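Local atomic coordinates of 3-dehydroshikimate dehydratase (Bacillus anthracis, PDB entry 3DX5), a protein that catalyses the manganese-dependent dehydration of 3-dehydroshikimate to 3,4-dihydroxybenzoate, a building block of the siderophore petrobactin. Residues S9-L14 with N214-A219; Y207-E212 with A220-G225; S4-S9 with S251-G256. One frame throughout, in Å; residues are numbered along the deposited sequence.

Contact 1 of 3, residues S9-L14 with N214-A219. With DHB (3,4-dihydroxybenzoic acid), chain D.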
loop_
_atom_site.group_PDB
_atom_site.type_symbol
_atom_site.label_atom_id
_atom_site.label_comp_id
_atom_site.label_asym_id
_atom_site.label_seq_id
_atom_site.Cartn_x
_atom_site.Cartn_y
_atom_site.Cartn_z
ATOM N N SER A 9 4.735 -6.670 5.598
ATOM C CA SER A 9 3.568 -7.400 6.125
ATOM C C SER A 9 2.597 -6.467 6.832
ATOM O O SER A 9 1.426 -6.819 7.045
ATOM C CB SER A 9 4.014 -8.549 7.092
ATOM O OG SER A 9 4.817 -9.483 6.370
ATOM N N PHE A 10 3.092 -5.288 7.227
ATOM C CA PHE A 10 2.290 -4.321 8.015
ATOM C C PHE A 10 1.859 -3.108 7.180
ATOM O O PHE A 10 1.451 -2.092 7.745
ATOM C CB PHE A 10 3.120 -3.865 9.232
ATOM C CG PHE A 10 3.430 -4.984 10.168
ATOM C CD1 PHE A 10 2.534 -5.300 11.204
ATOM C CD2 PHE A 10 4.574 -5.771 9.985
ATOM C CE1 PHE A 10 2.776 -6.383 12.061
ATOM C CE2 PHE A 10 4.825 -6.870 10.822
ATOM C CZ PHE A 10 3.926 -7.176 11.861
ATOM N N ARG A 11 1.948 -3.220 5.844
ATOM C CA ARG A 11 1.713 -2.066 4.921
ATOM C C ARG A 11 0.272 -1.526 4.989
ATOM O O ARG A 11 0.013 -0.404 4.555
ATOM C CB ARG A 11 2.063 -2.481 3.476
ATOM C CG ARG A 11 1.030 -3.522 2.849
ATOM C CD ARG A 11 1.650 -4.359 1.665
ATOM N NE ARG A 11 0.659 -5.366 1.225
ATOM C CZ ARG A 11 0.331 -6.449 1.949
ATOM N NH1 ARG A 11 0.988 -6.737 3.079
ATOM N NH2 ARG A 11 -0.624 -7.268 1.531
ATOM N N HIS A 12 -0.663 -2.346 5.492
ATOM C CA HIS A 12 -2.069 -1.960 5.616
ATOM C C HIS A 12 -2.588 -1.763 7.044
ATOM O O HIS A 12 -3.798 -1.853 7.315
ATOM C CB HIS A 12 -2.964 -2.927 4.826
ATOM C CG HIS A 12 -2.700 -2.886 3.352
ATOM N ND1 HIS A 12 -2.539 -4.023 2.598
ATOM C CD2 HIS A 12 -2.513 -1.840 2.505
ATOM C CE1 HIS A 12 -2.313 -3.689 1.341
ATOM N NE2 HIS A 12 -2.278 -2.368 1.259
ATOM N N GLN A 13 -1.684 -1.422 7.952
ATOM C CA GLN A 13 -2.117 -1.099 9.294
ATOM C C GLN A 13 -1.256 0.028 9.878
ATOM O O GLN A 13 -0.123 0.248 9.445
ATOM C CB GLN A 13 -2.114 -2.368 10.182
ATOM C CG GLN A 13 -0.751 -2.954 10.451
ATOM C CD GLN A 13 -0.832 -4.455 10.856
ATOM O OE1 GLN A 13 -0.926 -5.352 10.000
ATOM N NE2 GLN A 13 -0.751 -4.716 12.144
ATOM N N LEU A 14 -1.817 0.758 10.843
ATOM C CA LEU A 14 -1.103 1.822 11.521
ATOM C C LEU A 14 -0.309 1.165 12.635
ATOM O O LEU A 14 -0.901 0.643 13.562
ATOM C CB LEU A 14 -2.113 2.823 12.123
ATOM C CG LEU A 14 -2.868 3.597 11.048
ATOM C CD1 LEU A 14 -3.968 4.462 11.665
ATOM C CD2 LEU A 14 -1.884 4.446 10.213
ATOM N N ASN A 214 0.171 -5.818 -7.868
ATOM C CA ASN A 214 -0.975 -4.921 -7.745
ATOM C C ASN A 214 -2.007 -5.410 -6.730
ATOM O O ASN A 214 -2.620 -4.601 -6.038
ATOM C CB ASN A 214 -1.673 -4.731 -9.079
ATOM C CG ASN A 214 -0.890 -3.839 -10.024
ATOM O OD1 ASN A 214 -0.038 -3.079 -9.612
ATOM N ND2 ASN A 214 -1.205 -3.931 -11.307
ATOM N N ASN A 215 -2.194 -6.727 -6.660
ATOM C CA ASN A 215 -3.136 -7.305 -5.732
ATOM C C ASN A 215 -2.592 -7.235 -4.290
ATOM O O ASN A 215 -3.346 -6.937 -3.334
ATOM C CB ASN A 215 -3.500 -8.757 -6.115
ATOM C CG ASN A 215 -4.517 -9.351 -5.159
ATOM O OD1 ASN A 215 -5.651 -8.898 -5.102
ATOM N ND2 ASN A 215 -4.094 -10.310 -4.349
ATOM N N VAL A 216 -1.298 -7.506 -4.150
ATOM C CA VAL A 216 -0.617 -7.415 -2.865
ATOM C C VAL A 216 -0.667 -5.986 -2.294
ATOM O O VAL A 216 -0.940 -5.818 -1.091
ATOM C CB VAL A 216 0.839 -7.934 -2.938
ATOM C CG1 VAL A 216 1.656 -7.539 -1.647
ATOM C CG2 VAL A 216 0.853 -9.460 -3.115
ATOM N N TYR A 217 -0.434 -4.965 -3.137
ATOM C CA TYR A 217 -0.361 -3.584 -2.628
ATOM C C TYR A 217 -1.720 -2.955 -2.307
ATOM O O TYR A 217 -1.769 -2.025 -1.503
ATOM C CB TYR A 217 0.430 -2.634 -3.555
ATOM C CG TYR A 217 1.781 -3.186 -3.975
ATOM C CD1 TYR A 217 2.579 -3.930 -3.077
ATOM C CD2 TYR A 217 2.272 -2.941 -5.269
ATOM C CE1 TYR A 217 3.837 -4.462 -3.485
ATOM C CE2 TYR A 217 3.514 -3.442 -5.664
ATOM C CZ TYR A 217 4.277 -4.210 -4.792
ATOM O OH TYR A 217 5.502 -4.683 -5.252
ATOM N N ALA A 218 -2.784 -3.429 -2.970
ATOM C CA ALA A 218 -4.170 -2.951 -2.754
ATOM C C ALA A 218 -4.734 -3.420 -1.396
ATOM O O ALA A 218 -4.661 -4.615 -1.069
ATOM C CB ALA A 218 -5.098 -3.421 -3.922
ATOM N N ALA A 219 -5.286 -2.487 -0.620
ATOM C CA ALA A 219 -5.878 -2.808 0.696
ATOM C C ALA A 219 -7.001 -3.834 0.567
ATOM O O ALA A 219 -7.133 -4.712 1.413
ATOM C CB ALA A 219 -6.407 -1.576 1.369
HETATM C C1 DHB D . 6.607 -8.223 -3.393
HETATM C C2 DHB D . 7.303 -9.397 -3.122
HETATM C C3 DHB D . 6.755 -10.639 -3.458
HETATM O O3 DHB D . 7.381 -11.836 -3.228
HETATM C C4 DHB D . 5.452 -10.668 -4.126
HETATM O O4 DHB D . 4.959 -11.886 -4.443
HETATM C C5 DHB D . 4.778 -9.486 -4.420
HETATM C C6 DHB D . 5.369 -8.267 -4.041
HETATM C C DHB D . 7.224 -6.892 -2.994
HETATM O O1 DHB D . 6.699 -5.800 -3.233
HETATM O O2 DHB D . 8.378 -6.882 -2.331
HETATM O O HOH W 1 -4.359 -6.088 2.948
#

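Contact 2 of 3, residues Y207-E212 with A220-G225. With DHB (3,4-dihydroxybenzoic acid), chain D.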
loop_
_atom_site.group_PDB
_atom_site.type_symbol
_atom_site.label_atom_id
_atom_site.label_comp_id
_atom_site.label_asym_id
_atom_site.label_seq_id
_atom_site.Cartn_x
_atom_site.Cartn_y
_atom_site.Cartn_z
ATOM N N TYR A 207 -4.459 -20.323 -6.833
ATOM C CA TYR A 207 -4.488 -19.041 -6.173
ATOM C C TYR A 207 -3.208 -18.231 -6.343
ATOM O O TYR A 207 -3.053 -17.196 -5.677
ATOM C CB TYR A 207 -4.825 -19.210 -4.678
ATOM C CG TYR A 207 -6.185 -19.832 -4.474
ATOM C CD1 TYR A 207 -7.344 -19.141 -4.835
ATOM C CD2 TYR A 207 -6.315 -21.126 -3.964
ATOM C CE1 TYR A 207 -8.622 -19.732 -4.692
ATOM C CE2 TYR A 207 -7.588 -21.720 -3.813
ATOM C CZ TYR A 207 -8.726 -21.009 -4.184
ATOM O OH TYR A 207 -9.975 -21.568 -4.021
ATOM N N LEU A 208 -2.294 -18.682 -7.210
ATOM C CA LEU A 208 -1.001 -17.978 -7.348
ATOM C C LEU A 208 -1.088 -16.508 -7.742
ATOM O O LEU A 208 -0.206 -15.745 -7.392
ATOM C CB LEU A 208 -0.034 -18.721 -8.290
ATOM C CG LEU A 208 0.640 -19.941 -7.655
ATOM C CD1 LEU A 208 1.204 -20.832 -8.770
ATOM C CD2 LEU A 208 1.732 -19.561 -6.674
ATOM N N HIS A 209 -2.151 -16.125 -8.454
ATOM C CA HIS A 209 -2.345 -14.757 -8.910
ATOM C C HIS A 209 -2.540 -13.789 -7.712
ATOM O O HIS A 209 -2.425 -12.587 -7.891
ATOM C CB HIS A 209 -3.580 -14.686 -9.838
ATOM C CG HIS A 209 -4.808 -15.281 -9.213
ATOM N ND1 HIS A 209 -5.695 -14.541 -8.461
ATOM C CD2 HIS A 209 -5.248 -16.564 -9.150
ATOM C CE1 HIS A 209 -6.654 -15.330 -7.995
ATOM N NE2 HIS A 209 -6.403 -16.563 -8.396
ATOM N N VAL A 210 -2.824 -14.284 -6.501
ATOM C CA VAL A 210 -2.982 -13.356 -5.348
ATOM C C VAL A 210 -1.652 -12.687 -4.996
ATOM O O VAL A 210 -1.643 -11.627 -4.368
ATOM C CB VAL A 210 -3.619 -13.996 -4.076
ATOM C CG1 VAL A 210 -5.031 -14.506 -4.378
ATOM C CG2 VAL A 210 -2.667 -15.104 -3.451
ATOM N N PHE A 211 -0.541 -13.278 -5.450
ATOM C CA PHE A 211 0.758 -12.640 -5.288
ATOM C C PHE A 211 1.144 -11.617 -6.341
ATOM O O PHE A 211 2.228 -11.044 -6.266
ATOM C CB PHE A 211 1.871 -13.666 -5.134
ATOM C CG PHE A 211 1.695 -14.534 -3.934
ATOM C CD1 PHE A 211 1.503 -13.967 -2.658
ATOM C CD2 PHE A 211 1.677 -15.908 -4.068
ATOM C CE1 PHE A 211 1.330 -14.783 -1.530
ATOM C CE2 PHE A 211 1.515 -16.731 -2.938
ATOM C CZ PHE A 211 1.339 -16.169 -1.678
ATOM N N GLU A 212 0.292 -11.360 -7.310
ATOM C CA GLU A 212 0.615 -10.300 -8.238
ATOM C C GLU A 212 0.741 -8.983 -7.446
ATOM O O GLU A 212 -0.105 -8.694 -6.596
ATOM C CB GLU A 212 -0.461 -10.182 -9.323
ATOM C CG GLU A 212 -0.419 -11.376 -10.298
ATOM C CD GLU A 212 -1.588 -11.369 -11.282
ATOM O OE1 GLU A 212 -2.283 -10.328 -11.345
ATOM O OE2 GLU A 212 -1.815 -12.392 -11.984
ATOM N N ALA A 220 -7.803 -3.732 -0.487
ATOM C CA ALA A 220 -8.922 -4.633 -0.626
ATOM C C ALA A 220 -8.515 -5.850 -1.459
ATOM O O ALA A 220 -9.372 -6.603 -1.899
ATOM C CB ALA A 220 -10.182 -3.905 -1.248
ATOM N N GLY A 221 -7.221 -6.036 -1.688
ATOM C CA GLY A 221 -6.752 -7.146 -2.518
ATOM C C GLY A 221 -7.113 -8.528 -1.950
ATOM O O GLY A 221 -7.210 -8.714 -0.733
ATOM N N ASN A 222 -7.308 -9.489 -2.850
ATOM C CA ASN A 222 -7.652 -10.863 -2.501
ATOM C C ASN A 222 -6.522 -11.571 -1.721
ATOM O O ASN A 222 -5.348 -11.510 -2.124
ATOM C CB ASN A 222 -7.916 -11.610 -3.815
ATOM C CG ASN A 222 -8.597 -12.953 -3.605
ATOM O OD1 ASN A 222 -9.002 -13.296 -2.482
ATOM N ND2 ASN A 222 -8.743 -13.722 -4.701
ATOM N N ARG A 223 -6.853 -12.218 -0.603
ATOM C CA ARG A 223 -5.851 -12.983 0.176
ATOM C C ARG A 223 -6.144 -14.492 0.166
ATOM O O ARG A 223 -5.412 -15.262 0.782
ATOM C CB ARG A 223 -5.738 -12.470 1.630
ATOM C CG ARG A 223 -5.547 -10.915 1.752
ATOM C CD ARG A 223 -4.281 -10.404 1.045
ATOM N NE ARG A 223 -4.184 -8.950 1.110
ATOM C CZ ARG A 223 -3.949 -8.158 0.070
ATOM N NH1 ARG A 223 -3.761 -8.654 -1.139
ATOM N NH2 ARG A 223 -3.899 -6.865 0.251
ATOM N N THR A 224 -7.188 -14.906 -0.540
ATOM C CA THR A 224 -7.568 -16.331 -0.619
ATOM C C THR A 224 -6.396 -17.194 -1.035
ATOM O O THR A 224 -5.658 -16.842 -1.962
ATOM C CB THR A 224 -8.718 -16.542 -1.622
ATOM O OG1 THR A 224 -9.837 -15.821 -1.150
ATOM C CG2 THR A 224 -9.149 -18.031 -1.766
ATOM N N GLY A 225 -6.196 -18.300 -0.325
ATOM C CA GLY A 225 -5.120 -19.245 -0.684
ATOM C C GLY A 225 -3.803 -18.970 0.022
ATOM O O GLY A 225 -2.950 -19.834 0.055
HETATM C C1 DHB D . 6.607 -8.223 -3.393
HETATM C C2 DHB D . 7.303 -9.397 -3.122
HETATM C C3 DHB D . 6.755 -10.639 -3.458
HETATM O O3 DHB D . 7.381 -11.836 -3.228
HETATM C C4 DHB D . 5.452 -10.668 -4.126
HETATM O O4 DHB D . 4.959 -11.886 -4.443
HETATM C C5 DHB D . 4.778 -9.486 -4.420
HETATM C C6 DHB D . 5.369 -8.267 -4.041
HETATM C C DHB D . 7.224 -6.892 -2.994
HETATM O O1 DHB D . 6.699 -5.800 -3.233
HETATM O O2 DHB D . 8.378 -6.882 -2.331
#

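Contact 3 of 3, residues S4-S9 with S251-G256. With MN (manganese (II) ion), chain B; DHB (3,4-dihydroxybenzoic acid), chain D.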
loop_
_atom_site.group_PDB
_atom_site.type_symbol
_atom_site.label_atom_id
_atom_site.label_comp_id
_atom_site.label_asym_id
_atom_site.label_seq_id
_atom_site.Cartn_x
_atom_site.Cartn_y
_atom_site.Cartn_z
ATOM N N SER A 4 13.560 -13.676 9.870
ATOM C CA SER A 4 13.276 -12.268 9.912
ATOM C C SER A 4 11.809 -11.969 9.610
ATOM O O SER A 4 11.105 -12.728 8.952
ATOM C CB SER A 4 14.216 -11.473 8.978
ATOM O OG SER A 4 14.334 -12.102 7.713
ATOM N N LEU A 5 11.383 -10.816 10.084
ATOM C CA LEU A 5 10.063 -10.302 9.861
ATOM C C LEU A 5 10.186 -9.219 8.754
ATOM O O LEU A 5 11.144 -8.461 8.771
ATOM C CB LEU A 5 9.674 -9.680 11.210
ATOM C CG LEU A 5 8.428 -8.878 11.363
ATOM C CD1 LEU A 5 8.052 -8.851 12.812
ATOM C CD2 LEU A 5 8.716 -7.461 10.856
ATOM N N CYS A 6 9.239 -9.115 7.826
ATOM C CA CYS A 6 9.243 -8.024 6.836
ATOM C C CYS A 6 8.258 -6.964 7.245
ATOM O O CYS A 6 7.085 -7.276 7.447
ATOM C CB CYS A 6 8.692 -8.470 5.497
ATOM S SG CYS A 6 9.326 -9.944 4.945
ATOM N N THR A 7 8.693 -5.716 7.287
ATOM C CA THR A 7 7.749 -4.612 7.568
ATOM C C THR A 7 6.677 -4.430 6.471
ATOM O O THR A 7 5.622 -3.900 6.760
ATOM C CB THR A 7 8.478 -3.289 7.869
ATOM O OG1 THR A 7 9.040 -2.760 6.666
ATOM C CG2 THR A 7 9.600 -3.524 8.919
ATOM N N ILE A 8 6.930 -4.917 5.243
ATOM C CA ILE A 8 5.875 -4.931 4.221
ATOM C C ILE A 8 4.598 -5.705 4.675
ATOM O O ILE A 8 3.511 -5.400 4.223
ATOM C CB ILE A 8 6.389 -5.476 2.854
ATOM C CG1 ILE A 8 5.451 -5.063 1.695
ATOM C CG2 ILE A 8 6.697 -7.007 2.908
ATOM C CD1 ILE A 8 6.064 -5.360 0.228
ATOM N N SER A 9 4.735 -6.670 5.598
ATOM C CA SER A 9 3.568 -7.400 6.125
ATOM C C SER A 9 2.597 -6.467 6.832
ATOM O O SER A 9 1.426 -6.819 7.045
ATOM C CB SER A 9 4.014 -8.549 7.092
ATOM O OG SER A 9 4.817 -9.483 6.370
ATOM N N SER A 251 13.094 -14.539 5.563
ATOM C CA SER A 251 11.957 -13.728 5.992
ATOM C C SER A 251 10.637 -14.491 5.847
ATOM O O SER A 251 10.425 -15.144 4.820
ATOM C CB SER A 251 11.866 -12.474 5.117
ATOM O OG SER A 251 12.714 -11.471 5.633
ATOM N N LEU A 252 9.738 -14.349 6.827
ATOM C CA LEU A 252 8.398 -14.879 6.729
ATOM C C LEU A 252 7.569 -13.825 5.994
ATOM O O LEU A 252 7.024 -12.903 6.623
ATOM C CB LEU A 252 7.798 -15.202 8.131
ATOM C CG LEU A 252 8.654 -16.152 8.983
ATOM C CD1 LEU A 252 7.940 -16.503 10.290
ATOM C CD2 LEU A 252 9.043 -17.446 8.182
ATOM N N GLU A 253 7.517 -13.939 4.669
ATOM C CA GLU A 253 6.916 -12.907 3.843
ATOM C C GLU A 253 5.410 -13.068 3.794
ATOM O O GLU A 253 4.859 -13.561 2.786
ATOM C CB GLU A 253 7.470 -12.992 2.421
ATOM C CG GLU A 253 7.220 -11.720 1.599
ATOM C CD GLU A 253 7.780 -11.833 0.184
ATOM O OE1 GLU A 253 7.808 -12.967 -0.345
ATOM O OE2 GLU A 253 8.199 -10.791 -0.388
ATOM N N TRP A 254 4.732 -12.615 4.839
ATOM C CA TRP A 254 3.280 -12.739 4.908
ATOM C C TRP A 254 2.580 -11.521 4.332
ATOM O O TRP A 254 2.817 -10.387 4.774
ATOM C CB TRP A 254 2.847 -12.934 6.379
ATOM C CG TRP A 254 1.366 -13.127 6.563
ATOM C CD1 TRP A 254 0.510 -12.291 7.210
ATOM C CD2 TRP A 254 0.588 -14.251 6.125
ATOM N NE1 TRP A 254 -0.757 -12.814 7.205
ATOM C CE2 TRP A 254 -0.743 -14.025 6.555
ATOM C CE3 TRP A 254 0.890 -15.428 5.422
ATOM C CZ2 TRP A 254 -1.794 -14.920 6.281
ATOM C CZ3 TRP A 254 -0.159 -16.347 5.156
ATOM C CH2 TRP A 254 -1.490 -16.083 5.602
ATOM N N PHE A 255 1.708 -11.740 3.355
ATOM C CA PHE A 255 0.971 -10.653 2.730
ATOM C C PHE A 255 -0.524 -10.683 3.127
ATOM O O PHE A 255 -1.293 -9.866 2.654
ATOM C CB PHE A 255 1.089 -10.771 1.212
ATOM C CG PHE A 255 2.451 -10.435 0.679
ATOM C CD1 PHE A 255 3.109 -9.276 1.104
ATOM C CD2 PHE A 255 3.057 -11.247 -0.272
ATOM C CE1 PHE A 255 4.318 -8.911 0.594
ATOM C CE2 PHE A 255 4.301 -10.897 -0.805
ATOM C CZ PHE A 255 4.946 -9.732 -0.355
ATOM N N GLY A 256 -0.917 -11.625 3.996
ATOM C CA GLY A 256 -2.340 -11.809 4.347
ATOM C C GLY A 256 -2.798 -10.958 5.523
ATOM O O GLY A 256 -2.081 -10.044 5.991
HETATM MN MN MN B . 9.159 -12.148 -2.086
HETATM C C1 DHB D . 6.607 -8.223 -3.393
HETATM C C2 DHB D . 7.303 -9.397 -3.122
HETATM C C3 DHB D . 6.755 -10.639 -3.458
HETATM O O3 DHB D . 7.381 -11.836 -3.228
HETATM C C4 DHB D . 5.452 -10.668 -4.126
HETATM O O4 DHB D . 4.959 -11.886 -4.443
HETATM C C5 DHB D . 4.778 -9.486 -4.420
HETATM C C6 DHB D . 5.369 -8.267 -4.041
HETATM C C DHB D . 7.224 -6.892 -2.994
HETATM O O1 DHB D . 6.699 -5.800 -3.233
HETATM O O2 DHB D . 8.378 -6.882 -2.331
HETATM O O HOH W 2 6.805 -10.595 8.083
HETATM O O HOH W 3 -0.017 -8.469 5.281
#

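Contact 1 of 3, residues S9-L14 with N214-A219
R11 and H12 reach from the loop that follows the first strand of the TIM barrel to the end of helix 213-217, and both bind carbonyl oxygens of the helix's last turn. From CB, the R11 chain starts with CG wedged between the backbone N and the carbonyl carbon (chi1 70°), then runs extended to NE. CG lies over the centre of the H12 ring, while CD, the next carbon, approaches V216 O without bonding it. NE donates to V216 O at 2.9 Å, and NH2 donates to the same oxygen at 3.0 Å, a side-on grip that keeps the acceptor within 7° of the guanidinium plane. Beyond the bonds, V216 CG1 covers one guanidinium face, 3.7 Å from NE, the two side chains crossing at about a right angle. NH1 also bonds I8 O and NH2 also bonds F255 O, so bonds on several sides limit rotation of the group.

H12 takes the next carbonyl. Its NE2 donates to Y217 O at 2.8 Å; the oxygen is in the ring plane, yet the nitrogen stands well above the carbonyl plane. The imidazole is sandwiched between R11 CG on one face and A219 CA on the other, the latter a CH-pi contact with CA 3.7 Å from the ring centroid. H12 O is hydrogen-bonded to T37 of the second subunit, which ties this loop to the dimer interface.

Y217 itself turns away from the loop and into the substrate pocket, where it is an experimentally established substrate-binding residue. Its OH donates to the carboxylate of the bound 3,4-dihydroxybenzoic acid, 2.6 Å from DHB O1, which lies at the edge of the phenol ring and in its plane.

Contact 2 of 3, residues Y207-E212 with A220-G225
Next to the 3,4-dihydroxybenzoic acid pocket of the barrel, the 3-10 segment ending at F211 packs against the loop that returns after helix 213-217. V210 faces N222 and T224, and Y207 faces T224 and G225, with no hydrogen bond joining the two segments directly.

V210 presents one branch in particular. Its CG1 lies 3.4 Å from T224 O and also meets the N222 amide, approaching within 3.8 Å of ND2, while CB touches N222 O. CG1 stands anti to the carbonyl carbon (chi1 -61°), an orientation that turns this methyl against both N222 and T224.

The T224 methyl sits over a face of the Y207 ring. CG2 is 3.9 Å from the ring centroid and 30° off its normal, a CH-pi contact displaced toward CE1, and G225 CA comes up to the CD2 side of the same ring. G225 has positive phi (92°), and its backbone lies close against Y207.

Inside the loop, N222 forms an Asx turn: its OD1 accepts from T224 N at 3.1 Å and from T224 OG1 at 3.0 Å. The hydroxyl lies in the carbonyl plane on a lone pair, whereas the backbone nitrogen of T224 comes from well above that plane. These two bonds hold the N222 side chain and the T224 hydroxyl together, with the threonine methyl on the tyrosine.

From the intervening helix 213-217, N215 ND2 bonds both V210 O and N222 O. At the pocket, F211 makes a cation-pi contact with K200, and F211 O receives a weak bond from DHB O4. The chemistry thus divides: van der Waals contacts of V210 and the methyl-to-ring contact join the segments without a direct hydrogen bond, while the polar bonds set the loop's shape and bridge through N215.

Contact 3 of 3, residues S4-S9 with S251-G256
S4 and S251 point to the same face of the sheet and meet hydroxyl to hydroxyl, S4 OG donating to S251 OG at 2.7 Å. S251 OG also bonds E33 of strand 31-35, the neighbour of strand 2-6, so the serine pair belongs to a buried polar chain. Beside it C6 directs its SG at S251 CB, 3.6 Å away.

Farther along, S9 OG points at the backbone rather than at a side chain: it donates to W254 O at 2.7 Å, in the carbonyl plane and on a lone pair. A water bonded to C6 N, S9 OG and L252 O fills in where the strands part.

These are the first and last strands of the TIM barrel, 2-6 and 249-252, whose parallel pairing closes the cylinder; L252 N donates to S4 O at 3.0 Å. Just past the end of strand 249-252, E253 is the centre of an inverse gamma turn. With CG anti to the backbone N (chi1 -163°) and the chain extended beyond, its carboxylate reaches the manganese, bidentate, with OE1 and OE2 each 2.4 Å from the ion. OE1 also accepts a hydrogen bond from K200 NZ. E142, D172, H198 and DHB O3 complete the manganese site.

I8 and F255 cross obliquely, I8 CG2 lying 3.8 Å from F255 CE1, while elsewhere on the ring F255 CE2 comes within 3.5 Å of DHB C4.

Overall arrangement
All three contacts border the same 3,4-dihydroxybenzoic acid. Contact 3 supplies E253 to the manganese and I8 and F255 to the pocket, contact 1 brings Y217 to the carboxylate end, and contact 2 places F211 near O4 of the ring. Contacts 1 and 3 have centres about 11 Å apart and share S9; V216 CG1 of contact 1 packs 3.6 Å from F255 CD1 of contact 3. Contacts 1 and 2, about 12 Å apart between centres, alternate along the chain and are joined by N215 O with R223 NH1 at 2.8 Å. Contacts 2 and 3, with centres about 15 Å apart, meet where F211 CD1 lies 3.9 Å from F255 CD2.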